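Local coordinates for protein putative oxidoreductase (Pseudomonas putida, PDB 3L6D) that probably binds NADP and acts as an oxidoreductase, with a Rossmann-type nucleotide-binding domain and a helical C-terminal domain like that of reductive aminases, at residues M20-A25 against A46-A51; E57-A62 against H80-M85; A61-S64 against A68-F71; F190-G195 against V261-F266; M279-Q284 against T289-A294. All coordinates share one frame; numbering follows the deposited sequence.

Interaction 1: M20-A25 against A46-A51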
# COMPACT_ATOMS: atom_id res chain seq x y z
N MSE B 20 -12.23 -0.31 22.74
CA MSE B 20 -11.42 -1.46 22.36
C MSE B 20 -11.69 -2.67 23.28
O MSE B 20 -11.98 -3.78 22.80
CB MSE B 20 -9.94 -1.07 22.35
CG MSE B 20 -8.97 -2.11 21.80
SE MSE B 20 -9.43 -2.94 20.09
CE MSE B 20 -8.48 -1.77 18.80
N GLY B 21 -11.63 -2.44 24.59
CA GLY B 21 -12.04 -3.46 25.55
C GLY B 21 -13.47 -3.93 25.35
O GLY B 21 -13.74 -5.12 25.38
N THR B 22 -14.40 -3.00 25.12
CA THR B 22 -15.80 -3.39 24.87
C THR B 22 -15.89 -4.30 23.67
O THR B 22 -16.55 -5.35 23.74
CB THR B 22 -16.74 -2.15 24.71
OG1 THR B 22 -16.70 -1.39 25.92
CG2 THR B 22 -18.19 -2.60 24.45
N ILE B 23 -15.21 -3.95 22.56
CA ILE B 23 -15.32 -4.84 21.40
C ILE B 23 -14.64 -6.18 21.61
O ILE B 23 -15.13 -7.20 21.14
CB ILE B 23 -14.94 -4.22 19.99
CG1 ILE B 23 -15.55 -5.08 18.84
CG2 ILE B 23 -13.47 -4.23 19.73
CD1 ILE B 23 -17.01 -4.84 18.57
N MSE B 24 -13.53 -6.19 22.32
CA MSE B 24 -12.87 -7.45 22.62
C MSE B 24 -13.80 -8.37 23.43
O MSE B 24 -13.98 -9.56 23.09
CB MSE B 24 -11.58 -7.17 23.36
CG MSE B 24 -10.51 -6.61 22.44
SE MSE B 24 -8.87 -6.35 23.47
CE MSE B 24 -7.56 -6.03 22.01
N ALA B 25 -14.40 -7.82 24.48
CA ALA B 25 -15.37 -8.60 25.27
C ALA B 25 -16.53 -9.11 24.40
O ALA B 25 -16.91 -10.28 24.52
CB ALA B 25 -15.88 -7.80 26.48
N ALA B 46 -23.16 -2.19 31.27
CA ALA B 46 -24.56 -2.63 31.11
C ALA B 46 -24.77 -3.43 29.81
O ALA B 46 -25.37 -4.50 29.83
CB ALA B 46 -25.52 -1.45 31.19
N ALA B 47 -24.27 -2.93 28.68
CA ALA B 47 -24.47 -3.66 27.41
C ALA B 47 -23.79 -5.06 27.42
O ALA B 47 -24.33 -6.04 26.91
CB ALA B 47 -23.97 -2.83 26.22
N LEU B 48 -22.63 -5.13 28.04
CA LEU B 48 -21.87 -6.38 28.12
C LEU B 48 -22.56 -7.41 29.01
O LEU B 48 -22.67 -8.55 28.63
CB LEU B 48 -20.43 -6.12 28.56
CG LEU B 48 -19.55 -5.31 27.58
CD1 LEU B 48 -18.26 -4.92 28.28
CD2 LEU B 48 -19.23 -6.01 26.26
N VAL B 49 -23.09 -6.98 30.15
CA VAL B 49 -23.91 -7.84 31.00
C VAL B 49 -25.11 -8.38 30.21
O VAL B 49 -25.41 -9.58 30.25
CB VAL B 49 -24.35 -7.11 32.31
CG1 VAL B 49 -25.35 -7.96 33.11
CG2 VAL B 49 -23.13 -6.83 33.19
N ALA B 50 -25.77 -7.49 29.48
CA ALA B 50 -26.93 -7.83 28.66
C ALA B 50 -26.55 -8.92 27.62
O ALA B 50 -27.34 -9.83 27.32
CB ALA B 50 -27.45 -6.57 27.96
N ALA B 51 -25.32 -8.81 27.10
CA ALA B 51 -24.76 -9.76 26.10
C ALA B 51 -24.20 -11.06 26.71
O ALA B 51 -23.67 -11.88 25.97
CB ALA B 51 -23.67 -9.07 25.26

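Interaction 2: E57-A62 against H80-M85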
# COMPACT_ATOMS: atom_id res chain seq x y z
N GLU B 57 -17.22 -7.53 41.12
CA GLU B 57 -17.28 -6.41 42.07
C GLU B 57 -15.96 -5.59 42.15
O GLU B 57 -15.96 -4.42 42.59
CB GLU B 57 -17.69 -6.94 43.45
CG GLU B 57 -16.64 -7.79 44.19
CD GLU B 57 -17.15 -8.30 45.54
OE1 GLU B 57 -18.24 -7.88 45.97
OE2 GLU B 57 -16.44 -9.13 46.17
N SER B 58 -14.87 -6.19 41.69
CA SER B 58 -13.56 -5.55 41.87
C SER B 58 -12.58 -6.08 40.85
O SER B 58 -12.83 -7.14 40.24
CB SER B 58 -13.00 -5.87 43.26
OG SER B 58 -12.81 -7.25 43.44
N VAL B 59 -11.46 -5.36 40.70
CA VAL B 59 -10.28 -5.86 39.96
C VAL B 59 -9.84 -7.24 40.47
O VAL B 59 -9.69 -8.16 39.67
CB VAL B 59 -9.10 -4.87 39.99
CG1 VAL B 59 -7.86 -5.47 39.27
CG2 VAL B 59 -9.52 -3.52 39.37
N LYS B 60 -9.70 -7.41 41.78
CA LYS B 60 -9.21 -8.68 42.30
C LYS B 60 -10.15 -9.84 41.99
O LYS B 60 -9.68 -10.93 41.67
CB LYS B 60 -8.84 -8.62 43.81
CG LYS B 60 -9.98 -8.39 44.79
CD LYS B 60 -9.46 -8.21 46.24
CE LYS B 60 -10.40 -7.29 47.03
NZ LYS B 60 -11.53 -8.08 47.58
N ALA B 61 -11.46 -9.60 42.03
CA ALA B 61 -12.41 -10.64 41.67
C ALA B 61 -12.31 -11.06 40.18
O ALA B 61 -12.41 -12.23 39.85
CB ALA B 61 -13.86 -10.20 42.01
N ALA B 62 -12.14 -10.08 39.31
CA ALA B 62 -11.98 -10.32 37.87
C ALA B 62 -10.69 -11.13 37.58
O ALA B 62 -10.70 -12.07 36.76
CB ALA B 62 -11.97 -9.00 37.14
N HIS B 80 -1.13 1.14 36.58
CA HIS B 80 -0.52 1.01 37.90
C HIS B 80 -1.56 1.14 38.98
O HIS B 80 -1.52 0.44 39.97
CB HIS B 80 0.63 1.99 38.07
CG HIS B 80 1.91 1.52 37.44
ND1 HIS B 80 2.84 0.76 38.13
CD2 HIS B 80 2.41 1.70 36.20
CE1 HIS B 80 3.86 0.51 37.33
NE2 HIS B 80 3.62 1.06 36.15
N GLU B 81 -2.52 2.04 38.77
CA GLU B 81 -3.65 2.23 39.70
C GLU B 81 -4.48 0.93 39.91
O GLU B 81 -4.77 0.52 41.06
CB GLU B 81 -4.54 3.36 39.18
CG GLU B 81 -5.82 3.57 39.98
CD GLU B 81 -6.68 4.70 39.43
OE1 GLU B 81 -6.68 4.95 38.20
OE2 GLU B 81 -7.38 5.35 40.26
N VAL B 82 -4.85 0.30 38.79
CA VAL B 82 -5.52 -1.00 38.83
C VAL B 82 -4.70 -2.01 39.64
O VAL B 82 -5.23 -2.67 40.54
CB VAL B 82 -5.83 -1.52 37.38
CG1 VAL B 82 -6.10 -3.02 37.38
CG2 VAL B 82 -7.00 -0.77 36.77
N LEU B 83 -3.40 -2.09 39.35
CA LEU B 83 -2.50 -3.07 39.98
C LEU B 83 -2.23 -2.79 41.47
O LEU B 83 -1.83 -3.69 42.22
CB LEU B 83 -1.16 -3.16 39.23
CG LEU B 83 -0.93 -4.03 37.98
CD1 LEU B 83 -1.72 -5.36 37.97
CD2 LEU B 83 -1.26 -3.25 36.79
N GLY B 84 -2.44 -1.54 41.88
CA GLY B 84 -2.20 -1.14 43.27
C GLY B 84 -3.41 -1.34 44.17
O GLY B 84 -3.30 -1.24 45.39
N MSE B 85 -4.56 -1.64 43.57
CA MSE B 85 -5.81 -1.75 44.34
C MSE B 85 -5.79 -2.87 45.40
O MSE B 85 -4.92 -3.75 45.36
CB MSE B 85 -7.01 -1.89 43.39
CG MSE B 85 -7.45 -0.55 42.83
SE MSE B 85 -8.74 -0.72 41.37
CE MSE B 85 -9.98 0.69 42.01

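Interaction 3: A61-S64 against A68-F71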
# COMPACT_ATOMS: atom_id res chain seq x y z
N ALA B 61 -11.46 -9.60 42.03
CA ALA B 61 -12.41 -10.64 41.67
C ALA B 61 -12.31 -11.06 40.18
O ALA B 61 -12.41 -12.23 39.85
CB ALA B 61 -13.86 -10.20 42.01
N ALA B 62 -12.14 -10.08 39.31
CA ALA B 62 -11.98 -10.32 37.87
C ALA B 62 -10.69 -11.13 37.58
O ALA B 62 -10.70 -12.07 36.76
CB ALA B 62 -11.97 -9.00 37.14
N LEU B 63 -9.60 -10.79 38.28
CA LEU B 63 -8.34 -11.53 38.16
C LEU B 63 -8.48 -12.97 38.60
O LEU B 63 -7.96 -13.88 37.92
CB LEU B 63 -7.20 -10.85 38.95
CG LEU B 63 -6.77 -9.52 38.34
CD1 LEU B 63 -5.80 -8.79 39.31
CD2 LEU B 63 -6.10 -9.78 36.97
N SER B 64 -9.24 -13.19 39.68
CA SER B 64 -9.41 -14.51 40.26
C SER B 64 -10.32 -15.36 39.39
O SER B 64 -10.17 -16.59 39.33
CB SER B 64 -9.95 -14.42 41.71
OG SER B 64 -8.97 -13.82 42.56
N ALA B 68 -6.77 -15.94 32.61
CA ALA B 68 -6.15 -14.79 31.94
C ALA B 68 -7.08 -13.59 32.04
O ALA B 68 -8.30 -13.73 31.92
CB ALA B 68 -5.88 -15.09 30.48
N THR B 69 -6.48 -12.40 32.17
CA THR B 69 -7.24 -11.20 32.19
C THR B 69 -6.65 -10.27 31.12
O THR B 69 -5.43 -10.06 31.04
CB THR B 69 -7.16 -10.49 33.57
OG1 THR B 69 -7.78 -11.29 34.57
CG2 THR B 69 -7.89 -9.16 33.51
N ILE B 70 -7.52 -9.71 30.28
CA ILE B 70 -7.07 -8.78 29.27
C ILE B 70 -7.19 -7.37 29.85
O ILE B 70 -8.26 -7.00 30.36
CB ILE B 70 -7.94 -8.96 28.03
CG1 ILE B 70 -7.60 -10.28 27.35
CG2 ILE B 70 -7.75 -7.81 27.03
CD1 ILE B 70 -8.62 -10.59 26.32
N PHE B 71 -6.10 -6.58 29.82
CA PHE B 71 -6.11 -5.18 30.29
C PHE B 71 -6.16 -4.22 29.10
O PHE B 71 -5.36 -4.34 28.18
CB PHE B 71 -4.83 -4.80 31.03
CG PHE B 71 -4.76 -5.20 32.46
CD1 PHE B 71 -5.29 -6.39 32.90
CD2 PHE B 71 -4.05 -4.43 33.34
CE1 PHE B 71 -5.19 -6.77 34.25
CE2 PHE B 71 -3.92 -4.79 34.68
CZ PHE B 71 -4.51 -5.98 35.14
O HOH W 1 -6.90 -13.61 35.44

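Interaction 4: F190-G195 against V261-F266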
# COMPACT_ATOMS: atom_id res chain seq x y z
N PHE B 190 -1.77 7.79 0.02
CA PHE B 190 -3.02 7.73 -0.70
C PHE B 190 -3.83 9.02 -0.53
O PHE B 190 -4.31 9.57 -1.53
CB PHE B 190 -3.81 6.46 -0.32
CG PHE B 190 -5.10 6.30 -1.06
CD1 PHE B 190 -5.13 5.68 -2.30
CD2 PHE B 190 -6.30 6.78 -0.50
CE1 PHE B 190 -6.33 5.55 -3.00
CE2 PHE B 190 -7.52 6.64 -1.19
CZ PHE B 190 -7.53 6.03 -2.45
N PHE B 191 -3.98 9.51 0.71
CA PHE B 191 -4.65 10.79 0.97
C PHE B 191 -4.02 11.93 0.20
O PHE B 191 -4.74 12.74 -0.39
CB PHE B 191 -4.77 11.12 2.49
CG PHE B 191 -5.38 10.02 3.30
CD1 PHE B 191 -6.41 9.24 2.77
CD2 PHE B 191 -4.93 9.75 4.59
CE1 PHE B 191 -6.98 8.20 3.52
CE2 PHE B 191 -5.49 8.72 5.34
CZ PHE B 191 -6.52 7.95 4.82
N GLU B 192 -2.69 11.97 0.19
CA GLU B 192 -1.96 13.02 -0.53
C GLU B 192 -2.23 13.01 -2.06
O GLU B 192 -2.43 14.05 -2.67
CB GLU B 192 -0.44 12.98 -0.20
CG GLU B 192 0.41 14.03 -0.94
CD GLU B 192 1.91 13.99 -0.62
OE1 GLU B 192 2.33 14.60 0.40
OE2 GLU B 192 2.68 13.40 -1.40
N ALA B 193 -2.25 11.81 -2.66
CA ALA B 193 -2.43 11.68 -4.11
C ALA B 193 -3.85 12.01 -4.50
O ALA B 193 -4.08 12.75 -5.46
CB ALA B 193 -2.04 10.27 -4.59
N VAL B 194 -4.81 11.52 -3.71
CA VAL B 194 -6.22 11.89 -3.90
C VAL B 194 -6.45 13.42 -3.77
O VAL B 194 -7.13 14.05 -4.61
CB VAL B 194 -7.14 11.10 -2.93
CG1 VAL B 194 -8.57 11.66 -2.95
CG2 VAL B 194 -7.19 9.63 -3.34
N GLY B 195 -5.87 14.02 -2.73
CA GLY B 195 -5.96 15.46 -2.54
C GLY B 195 -5.34 16.20 -3.70
O GLY B 195 -5.86 17.22 -4.14
N VAL B 261 0.33 21.95 -6.31
CA VAL B 261 -0.03 21.05 -5.21
C VAL B 261 1.11 20.90 -4.19
O VAL B 261 2.29 20.88 -4.57
CB VAL B 261 -0.50 19.65 -5.70
CG1 VAL B 261 -1.46 19.78 -6.85
CG2 VAL B 261 0.65 18.81 -6.14
N TRP B 262 0.74 20.80 -2.92
CA TRP B 262 1.66 20.54 -1.82
C TRP B 262 1.71 19.04 -1.62
O TRP B 262 0.70 18.41 -1.27
CB TRP B 262 1.15 21.19 -0.54
CG TRP B 262 2.02 21.03 0.69
CD1 TRP B 262 3.34 21.36 0.82
CD2 TRP B 262 1.61 20.52 1.98
NE1 TRP B 262 3.78 21.09 2.11
CE2 TRP B 262 2.74 20.58 2.84
CE3 TRP B 262 0.40 20.04 2.48
CZ2 TRP B 262 2.69 20.16 4.17
CZ3 TRP B 262 0.35 19.61 3.82
CH2 TRP B 262 1.49 19.68 4.64
N THR B 263 2.88 18.46 -1.86
CA THR B 263 3.04 17.02 -1.71
C THR B 263 4.32 16.75 -0.96
O THR B 263 5.28 16.27 -1.53
CB THR B 263 3.13 16.32 -3.07
OG1 THR B 263 4.25 16.84 -3.79
CG2 THR B 263 1.86 16.53 -3.88
N PRO B 264 4.34 17.05 0.35
CA PRO B 264 5.56 16.82 1.10
C PRO B 264 5.98 15.36 1.17
O PRO B 264 7.18 15.09 1.23
CB PRO B 264 5.20 17.31 2.51
CG PRO B 264 3.70 17.18 2.56
CD PRO B 264 3.27 17.61 1.20
N VAL B 265 5.01 14.43 1.19
CA VAL B 265 5.34 13.00 1.29
C VAL B 265 6.03 12.58 0.01
O VAL B 265 7.13 12.01 0.04
CB VAL B 265 4.12 12.10 1.60
CG1 VAL B 265 4.57 10.64 1.78
CG2 VAL B 265 3.40 12.57 2.86
N PHE B 266 5.42 12.91 -1.13
CA PHE B 266 6.09 12.60 -2.41
C PHE B 266 7.45 13.27 -2.60
O PHE B 266 8.38 12.67 -3.14
CB PHE B 266 5.21 12.84 -3.65
CG PHE B 266 5.71 12.10 -4.85
CD1 PHE B 266 5.59 10.70 -4.92
CD2 PHE B 266 6.39 12.77 -5.85
CE1 PHE B 266 6.09 10.00 -6.01
CE2 PHE B 266 6.89 12.06 -6.94
CZ PHE B 266 6.73 10.68 -7.02

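Interaction 5: M279-Q284 against T289-A294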
# COMPACT_ATOMS: atom_id res chain seq x y z
N MSE B 279 24.23 7.67 -4.34
CA MSE B 279 25.07 6.81 -3.52
C MSE B 279 25.62 5.61 -4.29
O MSE B 279 26.28 4.76 -3.70
CB MSE B 279 24.31 6.32 -2.28
CG MSE B 279 24.25 7.31 -1.11
SE MSE B 279 23.14 6.67 0.39
CE MSE B 279 24.32 5.24 1.08
N GLY B 280 25.33 5.52 -5.58
CA GLY B 280 25.78 4.37 -6.35
C GLY B 280 24.75 3.28 -6.65
O GLY B 280 25.05 2.33 -7.37
N TYR B 281 23.53 3.43 -6.12
CA TYR B 281 22.49 2.41 -6.33
C TYR B 281 21.70 2.52 -7.63
O TYR B 281 20.83 1.69 -7.89
CB TYR B 281 21.53 2.35 -5.14
CG TYR B 281 22.21 1.92 -3.89
CD1 TYR B 281 22.68 0.61 -3.75
CD2 TYR B 281 22.41 2.81 -2.84
CE1 TYR B 281 23.34 0.20 -2.61
CE2 TYR B 281 23.06 2.41 -1.68
CZ TYR B 281 23.52 1.10 -1.57
OH TYR B 281 24.16 0.70 -0.42
N GLY B 282 22.03 3.50 -8.47
CA GLY B 282 21.25 3.79 -9.69
C GLY B 282 21.01 2.63 -10.65
O GLY B 282 19.91 2.51 -11.24
N ASP B 283 22.01 1.78 -10.82
CA ASP B 283 21.90 0.67 -11.76
C ASP B 283 21.28 -0.58 -11.14
O ASP B 283 21.13 -1.61 -11.81
CB ASP B 283 23.27 0.35 -12.37
CG ASP B 283 24.29 -0.11 -11.34
OD1 ASP B 283 24.05 0.05 -10.13
OD2 ASP B 283 25.35 -0.62 -11.75
N GLN B 284 20.93 -0.52 -9.86
CA GLN B 284 20.27 -1.66 -9.22
C GLN B 284 18.73 -1.59 -9.26
O GLN B 284 18.15 -0.56 -9.60
CB GLN B 284 20.77 -1.84 -7.78
CG GLN B 284 22.28 -2.07 -7.69
CD GLN B 284 22.73 -2.18 -6.28
OE1 GLN B 284 22.04 -2.76 -5.43
NE2 GLN B 284 23.91 -1.63 -5.99
N THR B 289 16.82 0.62 -2.84
CA THR B 289 16.50 1.79 -2.01
C THR B 289 16.61 1.40 -0.53
O THR B 289 17.10 2.18 0.29
CB THR B 289 15.09 2.34 -2.32
OG1 THR B 289 15.02 2.73 -3.70
CG2 THR B 289 14.78 3.58 -1.45
N THR B 290 16.13 0.20 -0.20
CA THR B 290 16.27 -0.35 1.14
C THR B 290 17.69 -0.23 1.73
O THR B 290 17.85 0.22 2.90
CB THR B 290 15.80 -1.84 1.15
OG1 THR B 290 14.43 -1.87 0.68
CG2 THR B 290 15.82 -2.38 2.55
N LYS B 291 18.69 -0.63 0.95
CA LYS B 291 20.09 -0.61 1.40
C LYS B 291 20.64 0.80 1.69
O LYS B 291 21.56 0.94 2.49
CB LYS B 291 21.01 -1.31 0.39
CG LYS B 291 20.89 -2.84 0.36
CD LYS B 291 21.18 -3.44 -1.04
CE LYS B 291 22.61 -3.29 -1.49
NZ LYS B 291 22.80 -3.63 -2.93
N SER B 292 20.05 1.82 1.07
CA SER B 292 20.50 3.21 1.23
C SER B 292 20.26 3.72 2.65
O SER B 292 20.87 4.71 3.09
CB SER B 292 19.87 4.14 0.18
OG SER B 292 18.52 4.50 0.46
N PHE B 293 19.40 3.02 3.39
CA PHE B 293 19.19 3.37 4.79
C PHE B 293 20.21 2.77 5.76
O PHE B 293 20.24 3.13 6.95
CB PHE B 293 17.77 3.01 5.21
CG PHE B 293 16.72 3.79 4.47
CD1 PHE B 293 16.09 3.26 3.36
CD2 PHE B 293 16.36 5.07 4.90
CE1 PHE B 293 15.13 3.99 2.67
CE2 PHE B 293 15.40 5.82 4.22
CZ PHE B 293 14.78 5.27 3.11
N ALA B 294 21.04 1.86 5.26
CA ALA B 294 21.93 1.08 6.12
C ALA B 294 23.00 1.93 6.80
O ALA B 294 23.43 2.94 6.24
CB ALA B 294 22.57 -0.05 5.34

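Interaction 1: M20-A25 against A46-A51
L48 extends from helix 42-50 and brings its two methyl groups against the side of helix 19-30, between T22 and A25. The branch that does most of the touching is CD2. It lies 3.8 Å from A25 CB, while CD1 of the same leucine meets that CB a little less closely, at 4.1 Å, and the two branches thus straddle the alanine methyl. One turn earlier on the same helix, L48 CD2 comes 3.7 Å from T22 O and 4.0 Å from T22 CG2. The threonine and leucine side chains approach at a slant, methyl to methyl. T22 CG2 is available for this because it lies anti to the backbone N, whereas OG1 lies beside that N (chi1 -61°) and hydrogen-bonds to G18 O one turn earlier.

Both helices belong to the Rossmann-type half of the protein. Each follows a parallel strand, 12-15 and 35-38 respectively, and these strands are neighbours in the sheet. G21 is the last glycine of a sequence that fits the GxGxxG pattern, so helix 19-30 is probably the one whose start approaches the dinucleotide in this fold. The leucine meets methyls and the T22 carbonyl oxygen, and no hydrogen bond crosses between the helices. The small residue A25 lets the leucine come near the backbone of its partner, and L48 also touches Q26. Selenomethionine M24 points away from this interface and packs on I127 of strand 121-128 and on Y100.

Interaction 2: E57-A62 against H80-M85
V59 sets its two methyl groups against V82 and M85, CG1 to V82 and CG2 chiefly to M85. V59 CG1 lies 3.6 Å from V82 CG1, and the two valine side chains meet at a slant. V59 CG2 faces the selenium of M85, a selenomethionine, with SE at 3.5 Å. Here the chains run at about a right angle, so the methyl meets the selenium from across rather than alongside. With CG1 anti to its backbone N (chi1 177°), V59 spreads its branches towards V82 on helix 76-84 and M85 just beyond its end. V82 CG1 meets both methyls of V59, coming 4.0 Å from V59 CG2. The M85 end of the contact is less certain, because that side chain is poorly ordered. Replacing V59 by an alanine would probably leave V82 CG1 and the selenium of M85 without their apolar partner and open a gap between the two helices.

The position of V59 is set by the start of its own helix. S58 is the N-cap residue, and its OG accepts from A61 N at 3.1 Å with a fairly straight bond of 159°. The next backbone bond, from A62 N to S58 O, continues this first turn, of which V59 is the first residue.

Farther out, V59 also touches V88 of helix 88-92, which adds a third helix to the group. The same CG1 methyl of V82 also packs on F71 of strand 68-71, and V82 touches L73 in the loop that follows it. Helices 59-65 and 76-84, successive in the chain with that strand between them, are thus joined against the same part of the sheet.

Interaction 3: A61-S64 against A68-F71
L63 on helix 59-65 closes over T69 on strand 68-71, the strand that the helix leads into after a short turn. This is the return half of the Rossmann crossover: the chain leaves strand 54-55 at the end of the sheet, passes through the helix and comes back as a strand hydrogen-bonded between 12-15 and 96-99.

The apolar contacts are made by one methyl, L63 CD2. It stands 3.6 Å from T69 CB and 3.9 Å from T69 CG2, the leucine and threonine side chains crossing at about a right angle. The same methyl approaches the edge of the F71 ring near its plane, 4.2 Å from CE1. The first torsion of L63 places CG anti to the carbonyl carbon (chi1 -69°), and the end of the chain then swings in over the strand. V88, A91 and L92 of helix 88-92 and I97 of strand 96-99 enclose L63 further.

Polar contact between helix and strand passes through a water. T69 OG1 is close to the leucine methyl but makes no direct hydrogen bond to the helix; A62 O is instead bonded to S13 OG. The L63 carbonyl has two partners, the water and R95 NE, while R95 NH2 takes S64 O, so one guanidinium group grips the end of the helix. The water donates to L63 O at 2.7 Å and hydrogen-bonds to T69 OG1 at 2.6 Å, bridging the helix carbonyl and the strand hydroxyl.

Interaction 4: F190-G195 against V261-F266
E192 drives its carboxylate into the start of helix 264-281, and it has far more surface buried here than any other residue. Its chain is fully extended as far as CD, with CG anti to the backbone N (chi1 179°). The two oxygens then divide the work. OE1 accepts from V265 N at 2.8 Å, and OE2 accepts from F266 N at the same 2.8 Å. Both bonds use syn lone pairs, so the carboxylate is gripped as a fork by two consecutive N-H groups, which fixes its rotation. These are amides of the first helical turn, and the positive end of the helix dipole would probably stabilise a negative charge on the buried group.

T263 occupies the N-cap position, yet its own side chain makes no capping bond. It crosses E192 at about a right angle, with T263 CB 3.4 Å from E192 OE2. V265 packs on the other oxygen, its CB 3.3 Å from E192 OE1 and its CG2 next to that oxygen at 3.4 Å; P264 CD is as near to it as V265 CB.

The second subunit borders the contact, its F293 packing on E192 and its R275 making a cation-pi contact with W262. E192 lies on the long helix 169-199, and the contact joins that helix to the N-terminal end of the last one. Beside it, F266 packs on I252 and A253, and T263 on L256, all of helix 242-259.

Interaction 5: M279-Q284 against T289-A294
Y281 sets its ring obliquely against K291 and S292, at the end of the last helix. From CB, with CG anti to the carbonyl carbon (chi1 -64°), the side chain heads for the 289-294 segment. One flank of the ring belongs to the serine: CD2 is 4.2 Å from S292 CB, and CE2 lies 4.0 Å from S292 CA. The other flank meets the lysine, with CE1 3.7 Å from K291 CE. CZ comes next to K291 CB at 4.0 Å, and OH at the tip is 3.8 Å from that same CB. K291 meets the tyrosine through CB and, after the bend at its third side-chain torsion, through CE. In-plane at the ring edge lies Q284 CD.

Alongside the ring, K291 NZ donates to Q284 OE1 at 2.8 Å, in the carbonyl plane and on a lone pair. K291 also makes a cation-pi contact with F235, which Q284 touches as well. A leucine in place of Y281 would probably leave K291 CB and CE less well covered and the lysine chain freer to turn away from Q284.

S292 is held from its own side, its OG donating to T289 O at 2.7 Å, an oxygen that also receives S292 N. Selenomethionine M279 touches S292 as well, its SE near S292 CB. T289 and T290 pack on F191 of the second subunit. G280, with its positive phi of 101°, is the C-prime residue of a Schellman motif ending helix 264-281, and a type I beta turn from Y281 to Q284 follows directly.

Overall arrangement
From the N terminus, interaction 1 closes the loop from helix 19-30 through strand 35-38 to helix 42-50. Interaction 2 then spans helix 59-65 to helix 76-84, and the shorter span of interaction 3 falls within it; they share A61 and A62, and F71 also packs on L83. Interaction 3 also touches interaction 1, where M24 SE meets I70 CG2. Interactions 1 and 2 pair helices of the Rossmann-type half; interaction 3 ties a helix to its sheet. Interaction 4 comes after a long gap, linking the interdomain helix 169-199 to helix 264-281, whose far end interaction 5 joins to the C-terminal segment. Both touch the second subunit, with centres 24 Å apart.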